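PDB 2B78: methyltransferase from Streptococcus mutans, which probably transfers methyl groups from S-adenosyl-L-methionine, most likely to RNA. Local coordinates for residues 239-244 with 273-278. Sequence-based numbering, arbitrary orientation.
Sequences TSVDLA and FDYFKY
Val241 sets its CG2 methyl squarely over one face of the Tyr275 ring: CG2 lies 3.9 Å from the ring centroid and only 5° off the ring normal, the geometry of a CH-pi contact. Its other methyl works at the root of the same side chain, with Val241 CG1 4.1 Å from Tyr275 CB, so the two branches of the valine follow the tyrosine from CB onto the ring. Tyr275 reaches this position because its CG stands anti to the backbone N (chi1 -169°), which carries the ring from helix 272-281 to the sheet. At the far end, Thr239 CG2 approaches Tyr275 OH obliquely at 3.7 Å, a van der Waals contact; the hydroxyl's hydrogen bond is instead with Tyr286 OH, which gives this buried polar atom a partner. Leu217 and Val268, from the strands flanking 237-242, also touch Tyr275. Ser240 and Asp242 belong to the other side of the strand; Asp242 OD2 accepts from Ala244 N at 3.1 Å, closing an Asx turn. This is helix-on-sheet packing in a Rossmann-like methyltransferase domain, along the strand just before its C-terminal residue, Asp242, which is seen to bind S-adenosyl-L-homocysteine.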
ATOM      1  N   THR A 239     -10.341  15.188  13.899  1.00 10.86           N
ATOM      2  CA  THR A 239     -11.484  15.302  13.015  1.00 10.61           C
ATOM      3  C   THR A 239     -11.103  14.480  11.800  1.00 11.03           C
ATOM      4  O   THR A 239     -10.090  14.747  11.165  1.00 10.96           O
ATOM      5  CB  THR A 239     -11.725  16.752  12.599  1.00 10.92           C
ATOM      6  OG1 THR A 239     -12.006  17.533  13.768  1.00 10.53           O
ATOM      7  CG2 THR A 239     -12.897  16.832  11.623  1.00 10.80           C
ATOM      8  N   SER A 240     -11.917  13.475  11.484  1.00 10.55           N
ATOM      9  CA  SER A 240     -11.649  12.593  10.362  1.00 10.50           C
ATOM     10  C   SER A 240     -12.672  12.844   9.261  1.00 11.97           C
ATOM     11  O   SER A 240     -13.883  12.731   9.481  1.00 11.42           O
ATOM     12  CB  SER A 240     -11.721  11.143  10.837  1.00  8.98           C
ATOM     13  OG  SER A 240     -10.935  10.969  12.008  1.00  9.03           O
ATOM     14  N   VAL A 241     -12.181  13.180   8.073  1.00 12.42           N
ATOM     15  CA  VAL A 241     -13.071  13.489   6.961  1.00 13.04           C
ATOM     16  C   VAL A 241     -12.959  12.550   5.769  1.00 14.82           C
ATOM     17  O   VAL A 241     -11.871  12.367   5.207  1.00 13.08           O
ATOM     18  CB  VAL A 241     -12.823  14.926   6.461  1.00 11.41           C
ATOM     19  CG1 VAL A 241     -13.899  15.314   5.434  1.00  9.44           C
ATOM     20  CG2 VAL A 241     -12.803  15.891   7.632  1.00  9.75           C
ATOM     21  N   ASP A 242     -14.086  11.950   5.380  1.00 16.23           N
ATOM     22  CA  ASP A 242     -14.106  11.059   4.227  1.00 16.40           C
ATOM     23  C   ASP A 242     -15.402  11.270   3.457  1.00 17.95           C
ATOM     24  O   ASP A 242     -16.448  11.550   4.043  1.00 18.63           O
ATOM     25  CB  ASP A 242     -14.019   9.589   4.652  1.00 16.26           C
ATOM     26  CG  ASP A 242     -13.549   8.694   3.524  1.00 15.20           C
ATOM     27  OD1 ASP A 242     -12.332   8.702   3.245  1.00 17.97           O
ATOM     28  OD2 ASP A 242     -14.384   7.994   2.902  1.00 17.18           O
ATOM     29  N   LEU A 243     -15.334  11.123   2.142  1.00 18.53           N
ATOM     30  CA  LEU A 243     -16.509  11.299   1.302  1.00 19.38           C
ATOM     31  C   LEU A 243     -17.545  10.187   1.463  1.00 18.23           C
ATOM     32  O   LEU A 243     -18.722  10.404   1.193  1.00 18.31           O
ATOM     33  CB  LEU A 243     -16.081  11.366  -0.168  1.00 21.66           C
ATOM     34  CG  LEU A 243     -17.203  11.440  -1.202  1.00 24.49           C
ATOM     35  CD1 LEU A 243     -17.879  12.804  -1.134  1.00 25.07           C
ATOM     36  CD2 LEU A 243     -16.629  11.197  -2.588  1.00 25.57           C
ATOM     37  N   ALA A 244     -17.120   9.009   1.914  1.00 16.30           N
ATOM     38  CA  ALA A 244     -18.030   7.860   2.030  1.00 15.62           C
ATOM     39  C   ALA A 244     -18.772   7.626   3.350  1.00 15.50           C
ATOM     40  O   ALA A 244     -18.168   7.549   4.421  1.00 13.56           O
ATOM     41  CB  ALA A 244     -17.283   6.586   1.637  1.00 14.52           C
ATOM     42  N   PHE A 273     -12.795  18.943  -0.558  1.00 15.54           N
ATOM     43  CA  PHE A 273     -12.738  20.349  -0.942  1.00 16.15           C
ATOM     44  C   PHE A 273     -13.897  21.093  -0.301  1.00 15.54           C
ATOM     45  O   PHE A 273     -13.765  22.265   0.064  1.00 16.04           O
ATOM     46  CB  PHE A 273     -12.762  20.506  -2.460  1.00 15.53           C
ATOM     47  CG  PHE A 273     -11.457  20.157  -3.110  1.00 16.96           C
ATOM     48  CD1 PHE A 273     -10.332  20.961  -2.914  1.00 17.41           C
ATOM     49  CD2 PHE A 273     -11.333  19.003  -3.876  1.00 15.27           C
ATOM     50  CE1 PHE A 273      -9.095  20.614  -3.476  1.00 18.57           C
ATOM     51  CE2 PHE A 273     -10.097  18.649  -4.442  1.00 16.63           C
ATOM     52  CZ  PHE A 273      -8.981  19.454  -4.239  1.00 16.17           C
ATOM     53  N   ASP A 274     -15.037  20.421  -0.150  1.00 15.53           N
ATOM     54  CA  ASP A 274     -16.175  21.069   0.494  1.00 14.38           C
ATOM     55  C   ASP A 274     -15.823  21.295   1.961  1.00 13.53           C
ATOM     56  O   ASP A 274     -16.284  22.269   2.578  1.00 13.44           O
ATOM     57  CB  ASP A 274     -17.450  20.218   0.390  1.00 13.18           C
ATOM     58  CG  ASP A 274     -18.081  20.264  -0.996  1.00 14.41           C
ATOM     59  OD1 ASP A 274     -17.847  21.239  -1.745  1.00 13.69           O
ATOM     60  OD2 ASP A 274     -18.828  19.327  -1.338  1.00 16.78           O
ATOM     61  N   TYR A 275     -15.011  20.405   2.530  1.00 12.27           N
ATOM     62  CA  TYR A 275     -14.633  20.586   3.923  1.00 12.03           C
ATOM     63  C   TYR A 275     -13.656  21.750   4.073  1.00 10.95           C
ATOM     64  O   TYR A 275     -13.679  22.453   5.083  1.00 10.14           O
ATOM     65  CB  TYR A 275     -14.000  19.322   4.519  1.00 12.62           C
ATOM     66  CG  TYR A 275     -13.864  19.445   6.019  1.00 14.35           C
ATOM     67  CD1 TYR A 275     -14.973  19.278   6.850  1.00 14.98           C
ATOM     68  CD2 TYR A 275     -12.657  19.829   6.606  1.00 15.03           C
ATOM     69  CE1 TYR A 275     -14.891  19.501   8.229  1.00 15.71           C
ATOM     70  CE2 TYR A 275     -12.561  20.051   7.988  1.00 16.43           C
ATOM     71  CZ  TYR A 275     -13.685  19.887   8.791  1.00 15.01           C
ATOM     72  OH  TYR A 275     -13.612  20.116  10.148  1.00 16.29           O
ATOM     73  N   PHE A 276     -12.792  21.954   3.078  1.00 10.55           N
ATOM     74  CA  PHE A 276     -11.842  23.057   3.144  1.00 11.24           C
ATOM     75  C   PHE A 276     -12.629  24.354   3.227  1.00 12.48           C
ATOM     76  O   PHE A 276     -12.328  25.224   4.047  1.00 14.42           O
ATOM     77  CB  PHE A 276     -10.930  23.077   1.909  1.00 11.32           C
ATOM     78  CG  PHE A 276      -9.740  22.150   2.006  1.00 10.85           C
ATOM     79  CD1 PHE A 276      -8.953  22.123   3.154  1.00 10.13           C
ATOM     80  CD2 PHE A 276      -9.379  21.347   0.924  1.00 12.34           C
ATOM     81  CE1 PHE A 276      -7.822  21.308   3.226  1.00 11.02           C
ATOM     82  CE2 PHE A 276      -8.250  20.532   0.984  1.00 11.17           C
ATOM     83  CZ  PHE A 276      -7.469  20.511   2.137  1.00 10.57           C
ATOM     84  N   LYS A 277     -13.653  24.471   2.387  1.00 11.62           N
ATOM     85  CA  LYS A 277     -14.503  25.658   2.364  1.00 12.21           C
ATOM     86  C   LYS A 277     -15.291  25.847   3.666  1.00 10.89           C
ATOM     87  O   LYS A 277     -15.503  26.973   4.126  1.00 10.55           O
ATOM     88  CB  LYS A 277     -15.479  25.572   1.185  1.00 13.47           C
ATOM     89  CG  LYS A 277     -16.420  26.767   1.096  1.00 14.82           C
ATOM     90  CD  LYS A 277     -17.283  26.706  -0.155  1.00 20.61           C
ATOM     91  CE  LYS A 277     -18.118  27.967  -0.302  1.00 22.71           C
ATOM     92  NZ  LYS A 277     -18.947  27.944  -1.535  1.00 25.84           N
ATOM     93  N   TYR A 278     -15.749  24.742   4.238  1.00 11.54           N
ATOM     94  CA  TYR A 278     -16.509  24.755   5.487  1.00 11.24           C
ATOM     95  C   TYR A 278     -15.605  25.245   6.611  1.00 11.29           C
ATOM     96  O   TYR A 278     -16.010  26.028   7.479  1.00 12.02           O
ATOM     97  CB  TYR A 278     -16.988  23.338   5.814  1.00 11.73           C
ATOM     98  CG  TYR A 278     -18.005  23.259   6.934  1.00 14.24           C
ATOM     99  CD1 TYR A 278     -19.320  23.677   6.732  1.00 15.49           C
ATOM    100  CD2 TYR A 278     -17.657  22.764   8.189  1.00 14.51           C
ATOM    101  CE1 TYR A 278     -20.269  23.602   7.755  1.00 15.73           C
ATOM    102  CE2 TYR A 278     -18.597  22.686   9.223  1.00 14.10           C
ATOM    103  CZ  TYR A 278     -19.900  23.105   8.995  1.00 14.94           C
ATOM    104  OH  TYR A 278     -20.843  23.031  10.004  1.00 17.23           O
TER